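Local structure of cell wall binding protein cwp8 (Peptoclostridium difficile, 5J6Q) at residues 292-297 with 527-532; 519-524 with 548-553; 287-292 with 573-578. The protein probably attaches to the bacterial cell wall through its CWB2 domains, as a cell wall protein associated with the S-layer. One frame throughout, in Å; residues are numbered along the deposited sequence.

Overall arrangement
Entering the CWB2 region from the N-terminal side, the chain forms strand 286-289, turns through D292 and starts helix 294-305. Contact 3 (287-292 with 573-578) brings the far end of the region back to this strand, closing a loop of some 280 residues that holds two further four-stranded parallel sheets. Contacts 1 and 2 both fall within that loop and cross each other, since 527-532 lies between 519-524 and 548-553. Contact 1 shares D292 with contact 3 and joins the starts of helices 294-305 and 531-542. Contact 2 ties the C-terminal ends of strands 516-519 and 547-549, in the sheet that contact 3 completes.

Contact 1: 292-297 with 527-532; sequences DSRFTT and NGQLVD. With SO4 (sulfate ion), chain D.
Two helix starts of the CWB2 region meet where R294, in the first turn of helix 294-305, reaches across to G528, in the 3-10 turn 527-529, and to V531, which opens helix 531-542. S293 and T296 form a capping box at this first helix end, with S293 N donating to T296 OG1 while the return bond to S293 OG is weak. The R294 side chain bends at chi3 (49°), which turns its guanidinium over V531. V531 CG1 sits over the centre of one guanidinium face, 3.5 Å from NH2 of R294. G528 O approaches obliquely and takes weak bonds from both R294 NH1 and NH2, the latter at 3.2 Å.

A sulfate, probably from the crystallisation liquor, occupies the edge of the group. Its O3 accepts from R294 NE at 3.0 Å and from the R294 backbone N at 3.1 Å, the second bond nearly straight (166°). Its O1 bridges the segments by accepting from R294 NH1 and from Q529 NE2, each at 3.2 Å, although the guanidinium and amide planes stand 71° apart. Deeper in, D532 OD1 packs against T297 CG2, and one water links that oxygen to R294 O while another links it to T297 OG1, which is also hydrogen-bonded to G291 N.

Beyond the two segments, R294 NH2 also donates to E319 O, and Q529 OE1 accepts from K520 NZ. R294 and V531 both lie on L341 of strand 339-342, whereas T297 and D532 rest on I575 of strand 572-575.

Contact 2: 519-524 with 548-553; sequences AKDGYV and VLTTEE. With SO4 (sulfate ion), chain C.
T551 holds OG1 anti to its carbonyl carbon (chi1 -56°), and D521 turns CG in between its backbone N and carbonyl carbon (chi1 58°); together these rotations bring the hydroxyl over the carboxylate across the segments. T551 OG1 donates to D521 OD1 at 2.6 Å, arriving from above the carboxylate plane, 54° out of it. The backbone N of Y523 reaches the same D521 OD1 from the opposite face, at 3.0 Å, and this second bond makes D521 the head of an Asx turn. A water donates to T551 OG1 and accepts from V524 N and, weakly, from G522 N, so the hydroxyl is tied to the turn twice. The other carboxylate oxygen, D521 OD2, takes a bond from a second water, 2.8 Å away, which in turn accepts from E552 N.

Before the turn, the chains pair as parallel strands. A519 N donates to V548 O at 3.0 Å, and A519 O accepts from T550 N at 2.9 Å. The D521 CB lies against L549 CB at 3.9 Å, continuing the sheet contact into the loop. On the far side of the turn the methyl groups V524 CG2 and T551 CG2 meet at 3.5 Å.

Around the contact, A519 and L549 lie on A533 of helix 531-542. Y523, which makes a cation-pi contact with R498, also donates from OH to a sulfate bound in addition by R498 N.

D521 is buried, and its carboxylate oxygens are engaged by a hydroxyl, a backbone N-H and a water. Such donors would favour an ionised carboxylate, and K499, in a long, weak ion pair with OD2, would act in the same sense. These bonds join the loop that leaves strand 516-519 to the end of strand 547-549.

Contact 3: 287-292 with 573-578; sequences EVLSGD and VQIGEG
The carboxylate of E577 is met at its rim by S290: OG donates to OE1 at 2.8 Å, on the anti side and 16° out of plane. V288 CG1 stands oblique to that carboxylate, 3.6 Å from OE1 of E577, and also comes within 4.2 Å of Q574 NE2, above the amide plane and off the NE2 end. At the amide edge, Q574 NE2 donates to G576 O almost exactly in plane, while OE1 of Q574 is held by R200. The bend of E577 at chi2 (-65°) carries its acid back to S290, whose CB is pressed against G576 CA.

Three backbone bonds join the strands: Q574 N to E287 O, L289 N to Q574 O at 2.9 Å, and G576 N to L289 O. On the L289 face, its CD1 touches V573 CG1 and I575 CD1, each at 4.0 Å, and helices 294-305 and 531-542 pack over this side.

Strand 286-289 thereby forms one edge of a four-stranded parallel sheet, with 572-575 between it and 516-519. Strands from both ends of the CWB2 region share this sheet, an open parallel alpha/beta arrangement consistent with the toprim fold of the module.

Contact 1: 292-297 with 527-532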
ATOM      1  N   ASP A 292       0.891 -11.442 -12.477  1.00 44.27           N
ATOM      2  CA  ASP A 292       0.048 -12.606 -12.198  1.00 48.25           C
ATOM      3  C   ASP A 292       0.594 -13.852 -12.859  1.00 49.23           C
ATOM      4  O   ASP A 292       0.092 -14.972 -12.581  1.00 50.72           O
ATOM      5  CB  ASP A 292      -1.415 -12.333 -12.665  1.00 51.73           C
ATOM      6  CG  ASP A 292      -1.476 -11.775 -14.089  1.00 59.84           C
ATOM      7  OD1 ASP A 292      -0.857 -12.363 -14.979  1.00 65.95           O
ATOM      8  OD2 ASP A 292      -2.154 -10.759 -14.301  1.00 66.62           O
ATOM      9  N   SER A 293       1.639 -13.720 -13.749  1.00 44.13           N
ATOM     10  CA  SER A 293       2.170 -14.975 -14.336  1.00 40.84           C
ATOM     11  C   SER A 293       3.635 -14.765 -14.733  1.00 40.91           C
ATOM     12  O   SER A 293       4.134 -13.629 -14.586  1.00 45.14           O
ATOM     13  CB  SER A 293       1.334 -15.391 -15.556  1.00 43.90           C
ATOM     14  OG  SER A 293       1.496 -14.470 -16.643  1.00 45.80           O
ATOM     15  N   ARG A 294       4.325 -15.795 -15.182  1.00 38.05           N
ATOM     16  CA  ARG A 294       5.718 -15.674 -15.655  1.00 41.25           C
ATOM     17  C   ARG A 294       5.810 -14.691 -16.826  1.00 42.57           C
ATOM     18  O   ARG A 294       6.788 -13.900 -16.926  1.00 39.27           O
ATOM     19  CB  ARG A 294       6.271 -17.063 -16.040  1.00 43.95           C
ATOM     20  CG  ARG A 294       5.547 -17.706 -17.254  1.00 45.07           C
ATOM     21  CD  ARG A 294       5.938 -19.197 -17.412  1.00 51.60           C
ATOM     22  NE  ARG A 294       5.821 -19.914 -16.151  1.00 56.59           N
ATOM     23  CZ  ARG A 294       6.630 -20.907 -15.773  1.00 59.26           C
ATOM     24  NH1 ARG A 294       6.467 -21.489 -14.589  1.00 57.27           N
ATOM     25  NH2 ARG A 294       7.602 -21.324 -16.573  1.00 49.92           N
ATOM     26  N   PHE A 295       4.794 -14.674 -17.692  1.00 41.51           N
ATOM     27  CA  PHE A 295       4.725 -13.651 -18.804  1.00 42.68           C
ATOM     28  C   PHE A 295       4.651 -12.206 -18.269  1.00 41.15           C
ATOM     29  O   PHE A 295       5.396 -11.360 -18.758  1.00 40.12           O
ATOM     30  CB  PHE A 295       3.441 -13.851 -19.728  1.00 41.90           C
ATOM     31  CG  PHE A 295       3.413 -15.269 -20.235  1.00 43.87           C
ATOM     32  CD1 PHE A 295       2.513 -16.190 -19.714  1.00 51.73           C
ATOM     33  CD2 PHE A 295       4.323 -15.700 -21.189  1.00 46.68           C
ATOM     34  CE1 PHE A 295       2.528 -17.528 -20.137  1.00 44.01           C
ATOM     35  CE2 PHE A 295       4.344 -17.031 -21.607  1.00 57.48           C
ATOM     36  CZ  PHE A 295       3.444 -17.941 -21.067  1.00 52.34           C
ATOM     37  N   THR A 296       3.757 -11.909 -17.248  1.00 43.13           N
ATOM     38  CA  THR A 296       3.663 -10.491 -16.799  1.00 40.91           C
ATOM     39  C   THR A 296       4.861 -10.117 -15.869  1.00 42.76           C
ATOM     40  O   THR A 296       5.329  -8.946 -15.887  1.00 40.32           O
ATOM     41  CB  THR A 296       2.307 -10.193 -16.227  1.00 42.08           C
ATOM     42  OG1 THR A 296       1.930 -11.283 -15.333  1.00 48.88           O
ATOM     43  CG2 THR A 296       1.265 -10.051 -17.355  1.00 43.74           C
ATOM     44  N   THR A 297       5.384 -11.101 -15.097  1.00 40.54           N
ATOM     45  CA  THR A 297       6.651 -10.831 -14.370  1.00 37.78           C
ATOM     46  C   THR A 297       7.723 -10.505 -15.394  1.00 33.07           C
ATOM     47  O   THR A 297       8.442  -9.503 -15.205  1.00 34.32           O
ATOM     48  CB  THR A 297       7.079 -12.029 -13.541  1.00 35.63           C
ATOM     49  OG1 THR A 297       6.029 -12.268 -12.583  1.00 37.24           O
ATOM     50  CG2 THR A 297       8.442 -11.819 -12.852  1.00 27.50           C
ATOM     51  N   ASN A 527      11.161 -27.085 -11.372  1.00 38.51           N
ATOM     52  CA  ASN A 527      12.176 -26.266 -12.068  1.00 39.78           C
ATOM     53  C   ASN A 527      11.629 -25.198 -13.065  1.00 41.18           C
ATOM     54  O   ASN A 527      12.278 -24.127 -13.256  1.00 42.77           O
ATOM     55  CB  ASN A 527      13.182 -27.199 -12.708  1.00 38.90           C
ATOM     56  CG  ASN A 527      14.111 -27.845 -11.639  1.00 48.76           C
ATOM     57  OD1 ASN A 527      13.958 -27.612 -10.416  1.00 45.92           O
ATOM     58  ND2 ASN A 527      15.117 -28.624 -12.008  1.00 44.60           N
ATOM     59  N   GLY A 528      10.456 -25.434 -13.651  1.00 44.39           N
ATOM     60  CA  GLY A 528       9.851 -24.415 -14.478  1.00 40.87           C
ATOM     61  C   GLY A 528       9.742 -23.088 -13.723  1.00 46.17           C
ATOM     62  O   GLY A 528       9.740 -22.019 -14.359  1.00 43.44           O
ATOM     63  N   GLN A 529       9.709 -23.124 -12.331  1.00 40.81           N
ATOM     64  CA  GLN A 529       9.572 -21.861 -11.581  1.00 34.21           C
ATOM     65  C   GLN A 529      10.909 -21.034 -11.559  1.00 36.13           C
ATOM     66  O   GLN A 529      10.951 -19.931 -11.021  1.00 35.07           O
ATOM     67  CB  GLN A 529       9.090 -22.156 -10.140  1.00 38.04           C
ATOM     68  CG  GLN A 529       7.626 -22.629 -10.139  1.00 41.35           C
ATOM     69  CD  GLN A 529       6.695 -21.614 -10.719  1.00 43.28           C
ATOM     70  OE1 GLN A 529       6.621 -20.489 -10.300  1.00 47.21           O
ATOM     71  NE2 GLN A 529       5.888 -22.066 -11.663  1.00 54.21           N
ATOM     72  N   LEU A 530      11.957 -21.585 -12.126  1.00 33.47           N
ATOM     73  CA  LEU A 530      13.229 -20.878 -12.232  1.00 38.25           C
ATOM     74  C   LEU A 530      13.137 -19.831 -13.323  1.00 38.40           C
ATOM     75  O   LEU A 530      14.088 -19.027 -13.513  1.00 39.64           O
ATOM     76  CB  LEU A 530      14.362 -21.868 -12.531  1.00 32.31           C
ATOM     77  CG  LEU A 530      14.750 -22.689 -11.231  1.00 33.13           C
ATOM     78  CD1 LEU A 530      15.755 -23.733 -11.794  1.00 29.23           C
ATOM     79  CD2 LEU A 530      15.511 -21.831 -10.148  1.00 36.68           C
ATOM     80  N   VAL A 531      11.985 -19.774 -14.023  1.00 34.36           N
ATOM     81  CA  VAL A 531      11.908 -18.799 -15.133  1.00 37.70           C
ATOM     82  C   VAL A 531      12.045 -17.359 -14.650  1.00 33.55           C
ATOM     83  O   VAL A 531      12.599 -16.529 -15.357  1.00 34.37           O
ATOM     84  CB  VAL A 531      10.571 -18.991 -15.888  1.00 39.27           C
ATOM     85  CG1 VAL A 531       9.403 -18.771 -14.905  1.00 36.00           C
ATOM     86  CG2 VAL A 531      10.489 -17.999 -17.074  1.00 33.62           C
ATOM     87  N   ASP A 532      11.553 -17.047 -13.432  1.00 33.60           N
ATOM     88  CA  ASP A 532      11.673 -15.664 -12.952  1.00 33.36           C
ATOM     89  C   ASP A 532      13.190 -15.259 -12.812  1.00 27.83           C
ATOM     90  O   ASP A 532      13.607 -14.162 -13.184  1.00 31.80           O
ATOM     91  CB  ASP A 532      10.923 -15.512 -11.606  1.00 30.52           C
ATOM     92  CG  ASP A 532       9.390 -15.521 -11.774  1.00 34.99           C
ATOM     93  OD1 ASP A 532       8.899 -15.407 -12.939  1.00 36.80           O
ATOM     94  OD2 ASP A 532       8.707 -15.620 -10.782  1.00 36.23           O
TER
HETATM   95  S   SO4 D 703       3.250 -19.117 -13.647  1.00 79.78           S
HETATM   96  O1  SO4 D 703       3.707 -20.520 -13.416  1.00 80.52           O
HETATM   97  O2  SO4 D 703       1.939 -18.956 -13.316  1.00 79.58           O
HETATM   98  O3  SO4 D 703       3.373 -18.746 -14.990  1.00 80.12           O
HETATM   99  O4  SO4 D 703       4.099 -18.174 -12.800  1.00 82.33           O
HETATM  100  O   HOH W   1       9.568 -14.301 -15.535  1.00 34.22           O
HETATM  101  O   HOH W   2       5.818 -15.169 -12.214  1.00 50.91           O

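Contact 2: 519-524 with 548-553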
ATOM      1  N   ALA A 519      14.737 -14.738  -6.002  1.00 26.79           N
ATOM      2  CA  ALA A 519      13.752 -15.299  -6.881  1.00 22.07           C
ATOM      3  C   ALA A 519      13.456 -16.753  -6.494  1.00 25.06           C
ATOM      4  O   ALA A 519      14.258 -17.357  -5.817  1.00 29.65           O
ATOM      5  CB  ALA A 519      14.329 -15.261  -8.300  1.00 21.46           C
ATOM      6  N   LYS A 520      12.364 -17.344  -6.968  1.00 25.77           N
ATOM      7  CA  LYS A 520      12.068 -18.774  -6.473  1.00 21.57           C
ATOM      8  C   LYS A 520      13.046 -19.680  -6.894  1.00 23.46           C
ATOM      9  O   LYS A 520      13.549 -19.559  -8.003  1.00 28.87           O
ATOM     10  CB  LYS A 520      10.700 -19.136  -7.028  1.00 24.07           C
ATOM     11  CG  LYS A 520       9.702 -18.303  -6.255  1.00 33.80           C
ATOM     12  CD  LYS A 520       8.249 -18.750  -6.576  1.00 45.64           C
ATOM     13  CE  LYS A 520       7.773 -18.115  -7.807  1.00 45.60           C
ATOM     14  NZ  LYS A 520       6.586 -18.824  -8.232  1.00 59.02           N
ATOM     15  N   ASP A 521      13.377 -20.633  -6.076  1.00 20.45           N
ATOM     16  CA  ASP A 521      14.403 -21.628  -6.447  1.00 20.06           C
ATOM     17  C   ASP A 521      13.900 -22.946  -7.157  1.00 32.78           C
ATOM     18  O   ASP A 521      14.694 -23.791  -7.515  1.00 33.68           O
ATOM     19  CB  ASP A 521      15.085 -22.032  -5.125  1.00 26.24           C
ATOM     20  CG  ASP A 521      14.058 -22.603  -4.076  1.00 33.76           C
ATOM     21  OD1 ASP A 521      12.891 -22.842  -4.438  1.00 36.70           O
ATOM     22  OD2 ASP A 521      14.439 -22.813  -2.913  1.00 41.36           O
ATOM     23  N   GLY A 522      12.601 -23.153  -7.289  1.00 38.90           N
ATOM     24  CA  GLY A 522      12.149 -24.326  -8.051  1.00 43.52           C
ATOM     25  C   GLY A 522      11.693 -25.479  -7.160  1.00 46.25           C
ATOM     26  O   GLY A 522      11.220 -26.476  -7.652  1.00 50.41           O
ATOM     27  N   TYR A 523      11.799 -25.313  -5.828  1.00 50.89           N
ATOM     28  CA  TYR A 523      11.460 -26.304  -4.804  1.00 48.52           C
ATOM     29  C   TYR A 523       9.911 -26.314  -4.640  1.00 46.09           C
ATOM     30  O   TYR A 523       9.389 -27.291  -4.172  1.00 46.04           O
ATOM     31  CB  TYR A 523      12.165 -25.939  -3.469  1.00 52.31           C
ATOM     32  CG  TYR A 523      13.575 -26.500  -3.262  1.00 52.05           C
ATOM     33  CD1 TYR A 523      14.522 -25.794  -2.517  1.00 44.91           C
ATOM     34  CD2 TYR A 523      13.934 -27.741  -3.781  1.00 43.68           C
ATOM     35  CE1 TYR A 523      15.800 -26.303  -2.308  1.00 33.37           C
ATOM     36  CE2 TYR A 523      15.204 -28.267  -3.567  1.00 38.97           C
ATOM     37  CZ  TYR A 523      16.136 -27.545  -2.830  1.00 42.60           C
ATOM     38  OH  TYR A 523      17.403 -28.056  -2.672  1.00 42.55           O
ATOM     39  N   VAL A 524       9.192 -25.198  -4.948  1.00 40.75           N
ATOM     40  CA  VAL A 524       7.697 -25.194  -4.970  1.00 39.49           C
ATOM     41  C   VAL A 524       7.280 -25.101  -6.439  1.00 42.83           C
ATOM     42  O   VAL A 524       7.587 -24.129  -7.168  1.00 38.02           O
ATOM     43  CB  VAL A 524       7.089 -24.045  -4.150  1.00 42.02           C
ATOM     44  CG1 VAL A 524       5.593 -23.960  -4.319  1.00 45.60           C
ATOM     45  CG2 VAL A 524       7.449 -24.199  -2.669  1.00 45.43           C
ATOM     46  N   VAL A 548      19.615 -14.239  -5.073  1.00 24.50           N
ATOM     47  CA  VAL A 548      19.543 -15.263  -4.038  1.00 25.23           C
ATOM     48  C   VAL A 548      18.352 -16.202  -4.502  1.00 26.57           C
ATOM     49  O   VAL A 548      17.260 -15.691  -4.769  1.00 27.53           O
ATOM     50  CB  VAL A 548      19.196 -14.532  -2.709  1.00 25.70           C
ATOM     51  CG1 VAL A 548      18.801 -15.542  -1.561  1.00 22.90           C
ATOM     52  CG2 VAL A 548      20.422 -13.667  -2.280  1.00 27.56           C
ATOM     53  N   LEU A 549      18.547 -17.525  -4.591  1.00 25.32           N
ATOM     54  CA  LEU A 549      17.380 -18.353  -5.011  1.00 25.61           C
ATOM     55  C   LEU A 549      16.751 -18.991  -3.770  1.00 36.26           C
ATOM     56  O   LEU A 549      17.368 -19.814  -3.032  1.00 31.41           O
ATOM     57  CB  LEU A 549      17.834 -19.452  -5.948  1.00 26.72           C
ATOM     58  CG  LEU A 549      18.336 -18.928  -7.299  1.00 32.94           C
ATOM     59  CD1 LEU A 549      18.944 -20.109  -8.056  1.00 29.05           C
ATOM     60  CD2 LEU A 549      17.217 -18.204  -8.122  1.00 26.59           C
ATOM     61  N   THR A 550      15.489 -18.556  -3.508  1.00 34.94           N
ATOM     62  CA  THR A 550      14.810 -19.205  -2.432  1.00 33.51           C
ATOM     63  C   THR A 550      13.276 -19.090  -2.605  1.00 34.70           C
ATOM     64  O   THR A 550      12.801 -18.088  -3.163  1.00 32.77           O
ATOM     65  CB  THR A 550      15.176 -18.577  -1.068  1.00 35.01           C
ATOM     66  OG1 THR A 550      14.788 -19.515  -0.032  1.00 35.37           O
ATOM     67  CG2 THR A 550      14.431 -17.323  -0.817  1.00 27.36           C
ATOM     68  N   THR A 551      12.521 -20.118  -2.114  1.00 32.22           N
ATOM     69  CA  THR A 551      11.049 -19.971  -2.108  1.00 31.88           C
ATOM     70  C   THR A 551      10.587 -19.836  -0.690  1.00 33.04           C
ATOM     71  O   THR A 551       9.806 -18.968  -0.359  1.00 33.29           O
ATOM     72  CB  THR A 551      10.337 -21.180  -2.779  1.00 36.61           C
ATOM     73  OG1 THR A 551      10.862 -21.296  -4.081  1.00 37.52           O
ATOM     74  CG2 THR A 551       8.793 -20.938  -2.893  1.00 37.41           C
ATOM     75  N   GLU A 552      11.042 -20.743   0.174  1.00 35.82           N
ATOM     76  CA  GLU A 552      10.674 -20.659   1.549  1.00 36.69           C
ATOM     77  C   GLU A 552      11.899 -19.992   2.261  1.00 46.42           C
ATOM     78  O   GLU A 552      12.599 -19.145   1.640  1.00 48.77           O
ATOM     79  CB  GLU A 552      10.341 -22.039   2.161  1.00 46.46           C
ATOM     80  CG  GLU A 552       9.829 -23.035   1.124  1.00 59.78           C
ATOM     81  CD  GLU A 552       8.467 -23.604   1.496  1.00 76.98           C
ATOM     82  OE1 GLU A 552       8.383 -24.820   1.796  1.00 81.34           O
ATOM     83  OE2 GLU A 552       7.493 -22.834   1.478  1.00 79.77           O
ATOM     84  N   GLU A 553      12.149 -20.303   3.522  1.00 44.63           N
ATOM     85  CA  GLU A 553      13.307 -19.657   4.174  1.00 47.62           C
ATOM     86  C   GLU A 553      14.661 -20.062   3.600  1.00 40.43           C
ATOM     87  O   GLU A 553      14.868 -21.117   3.002  1.00 32.96           O
ATOM     88  CB  GLU A 553      13.300 -19.894   5.739  1.00 54.78           C
ATOM     89  CG  GLU A 553      13.608 -21.344   6.147  1.00 65.55           C
ATOM     90  CD  GLU A 553      14.066 -21.478   7.631  1.00 82.46           C
ATOM     91  OE1 GLU A 553      14.461 -22.603   8.032  1.00 85.33           O
ATOM     92  OE2 GLU A 553      14.040 -20.461   8.402  1.00 86.93           O
TER
HETATM   93  S   SO4 C 702      18.543 -30.253  -5.240  1.00 52.82           S
HETATM   94  O1  SO4 C 702      18.044 -30.445  -3.923  1.00 53.00           O
HETATM   95  O2  SO4 C 702      19.584 -31.095  -5.448  1.00 53.29           O
HETATM   96  O3  SO4 C 702      18.957 -28.832  -5.446  1.00 52.83           O
HETATM   97  O4  SO4 C 702      17.477 -30.581  -6.177  1.00 59.46           O
HETATM   98  O   HOH W   3      12.979 -22.797  -0.505  1.00 38.82           O
HETATM   99  O   HOH W   4       9.765 -22.769  -6.356  1.00 45.17           O

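Contact 3: 287-292 with 573-578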
ATOM      1  N   GLU A 287      11.670  -3.704  -3.025  1.00 35.93           N
ATOM      2  CA  GLU A 287      10.822  -3.538  -4.236  1.00 40.16           C
ATOM      3  C   GLU A 287      10.488  -4.977  -4.801  1.00 34.64           C
ATOM      4  O   GLU A 287      11.362  -5.857  -4.725  1.00 31.27           O
ATOM      5  CB  GLU A 287      11.569  -2.710  -5.337  1.00 34.75           C
ATOM      6  CG  GLU A 287      11.188  -1.217  -5.245  1.00 50.69           C
ATOM      7  CD  GLU A 287      12.038  -0.261  -6.127  1.00 62.48           C
ATOM      8  OE1 GLU A 287      12.549  -0.699  -7.158  1.00 60.93           O
ATOM      9  OE2 GLU A 287      12.173   0.963  -5.771  1.00 63.26           O
ATOM     10  N   VAL A 288       9.263  -5.184  -5.282  1.00 33.42           N
ATOM     11  CA  VAL A 288       8.815  -6.414  -5.925  1.00 32.53           C
ATOM     12  C   VAL A 288       8.574  -6.063  -7.458  1.00 36.62           C
ATOM     13  O   VAL A 288       7.894  -5.070  -7.822  1.00 35.21           O
ATOM     14  CB  VAL A 288       7.511  -6.885  -5.237  1.00 34.54           C
ATOM     15  CG1 VAL A 288       7.006  -8.212  -5.828  1.00 27.33           C
ATOM     16  CG2 VAL A 288       7.750  -7.023  -3.756  1.00 33.00           C
ATOM     17  N   LEU A 289       9.182  -6.852  -8.346  1.00 32.48           N
ATOM     18  CA  LEU A 289       8.975  -6.728  -9.762  1.00 24.71           C
ATOM     19  C   LEU A 289       8.127  -8.045 -10.105  1.00 28.20           C
ATOM     20  O   LEU A 289       8.773  -9.049 -10.179  1.00 28.39           O
ATOM     21  CB  LEU A 289      10.290  -6.811 -10.605  1.00 24.89           C
ATOM     22  CG  LEU A 289      11.207  -5.484 -10.436  1.00 37.07           C
ATOM     23  CD1 LEU A 289      12.343  -5.744 -11.238  1.00 23.18           C
ATOM     24  CD2 LEU A 289      10.399  -4.174 -10.803  1.00 26.98           C
ATOM     25  N   SER A 290       6.796  -8.002 -10.300  1.00 30.96           N
ATOM     26  CA  SER A 290       6.112  -9.219 -10.650  1.00 32.26           C
ATOM     27  C   SER A 290       4.786  -8.963 -11.220  1.00 34.79           C
ATOM     28  O   SER A 290       4.329  -7.837 -11.162  1.00 35.21           O
ATOM     29  CB  SER A 290       5.907 -10.049  -9.408  1.00 29.62           C
ATOM     30  OG  SER A 290       5.083  -9.241  -8.605  1.00 39.30           O
ATOM     31  N   GLY A 291       4.097 -10.088 -11.754  1.00 34.20           N
ATOM     32  CA  GLY A 291       2.759  -9.958 -12.263  1.00 39.59           C
ATOM     33  C   GLY A 291       2.068 -11.252 -11.877  1.00 47.35           C
ATOM     34  O   GLY A 291       2.629 -12.081 -11.077  1.00 43.48           O
ATOM     35  N   ASP A 292       0.891 -11.442 -12.477  1.00 44.27           N
ATOM     36  CA  ASP A 292       0.048 -12.606 -12.198  1.00 48.25           C
ATOM     37  C   ASP A 292       0.594 -13.852 -12.859  1.00 49.23           C
ATOM     38  O   ASP A 292       0.092 -14.972 -12.581  1.00 50.72           O
ATOM     39  CB  ASP A 292      -1.415 -12.333 -12.665  1.00 51.73           C
ATOM     40  CG  ASP A 292      -1.476 -11.775 -14.089  1.00 59.84           C
ATOM     41  OD1 ASP A 292      -0.857 -12.363 -14.979  1.00 65.95           O
ATOM     42  OD2 ASP A 292      -2.154 -10.759 -14.301  1.00 66.62           O
ATOM     43  N   VAL A 573      15.575  -6.438  -4.166  1.00 33.79           N
ATOM     44  CA  VAL A 573      14.534  -6.436  -5.207  1.00 34.93           C
ATOM     45  C   VAL A 573      13.986  -7.885  -5.298  1.00 37.99           C
ATOM     46  O   VAL A 573      14.754  -8.760  -5.676  1.00 44.16           O
ATOM     47  CB  VAL A 573      15.118  -6.029  -6.565  1.00 32.36           C
ATOM     48  CG1 VAL A 573      14.075  -6.042  -7.662  1.00 26.18           C
ATOM     49  CG2 VAL A 573      15.805  -4.642  -6.487  1.00 31.78           C
ATOM     50  N   GLN A 574      12.737  -8.162  -4.962  1.00 34.02           N
ATOM     51  CA  GLN A 574      12.151  -9.530  -5.178  1.00 26.29           C
ATOM     52  C   GLN A 574      11.602  -9.709  -6.628  1.00 26.04           C
ATOM     53  O   GLN A 574      10.804  -8.893  -7.037  1.00 29.47           O
ATOM     54  CB  GLN A 574      10.915  -9.749  -4.232  1.00 29.09           C
ATOM     55  CG  GLN A 574      10.100 -11.011  -4.611  1.00 26.38           C
ATOM     56  CD  GLN A 574       9.162 -11.348  -3.486  1.00 35.32           C
ATOM     57  OE1 GLN A 574       9.470 -11.105  -2.323  1.00 33.43           O
ATOM     58  NE2 GLN A 574       7.934 -11.750  -3.820  1.00 27.75           N
ATOM     59  N   ILE A 575      11.965 -10.741  -7.379  1.00 25.14           N
ATOM     60  CA  ILE A 575      11.386 -10.985  -8.692  1.00 26.27           C
ATOM     61  C   ILE A 575      10.228 -12.033  -8.537  1.00 30.58           C
ATOM     62  O   ILE A 575      10.524 -13.138  -8.003  1.00 30.03           O
ATOM     63  CB  ILE A 575      12.397 -11.654  -9.701  1.00 25.85           C
ATOM     64  CG1 ILE A 575      13.754 -10.803  -9.780  1.00 30.60           C
ATOM     65  CG2 ILE A 575      11.773 -11.732 -11.165  1.00 20.36           C
ATOM     66  CD1 ILE A 575      13.385  -9.399 -10.031  1.00 22.40           C
ATOM     67  N   GLY A 576       8.985 -11.752  -9.041  1.00 30.31           N
ATOM     68  CA  GLY A 576       7.948 -12.818  -8.936  1.00 35.53           C
ATOM     69  C   GLY A 576       7.226 -12.805  -7.617  1.00 34.59           C
ATOM     70  O   GLY A 576       7.485 -11.949  -6.740  1.00 37.92           O
ATOM     71  N   GLU A 577       6.325 -13.752  -7.450  1.00 35.63           N
ATOM     72  CA  GLU A 577       5.458 -13.860  -6.269  1.00 41.16           C
ATOM     73  C   GLU A 577       5.611 -15.226  -5.619  1.00 42.02           C
ATOM     74  O   GLU A 577       6.254 -16.092  -6.205  1.00 46.01           O
ATOM     75  CB  GLU A 577       3.948 -13.693  -6.717  1.00 41.02           C
ATOM     76  CG  GLU A 577       3.620 -12.280  -7.085  1.00 46.82           C
ATOM     77  CD  GLU A 577       3.699 -11.289  -5.936  1.00 52.40           C
ATOM     78  OE1 GLU A 577       3.934 -10.094  -6.234  1.00 53.49           O
ATOM     79  OE2 GLU A 577       3.526 -11.686  -4.764  1.00 60.48           O
ATOM     80  N   GLY A 578       5.071 -15.462  -4.421  1.00 41.77           N
ATOM     81  CA  GLY A 578       5.261 -16.810  -3.832  1.00 41.63           C
ATOM     82  C   GLY A 578       6.551 -16.974  -3.026  1.00 40.29           C
ATOM     83  O   GLY A 578       6.989 -18.077  -2.731  1.00 38.54           O
TER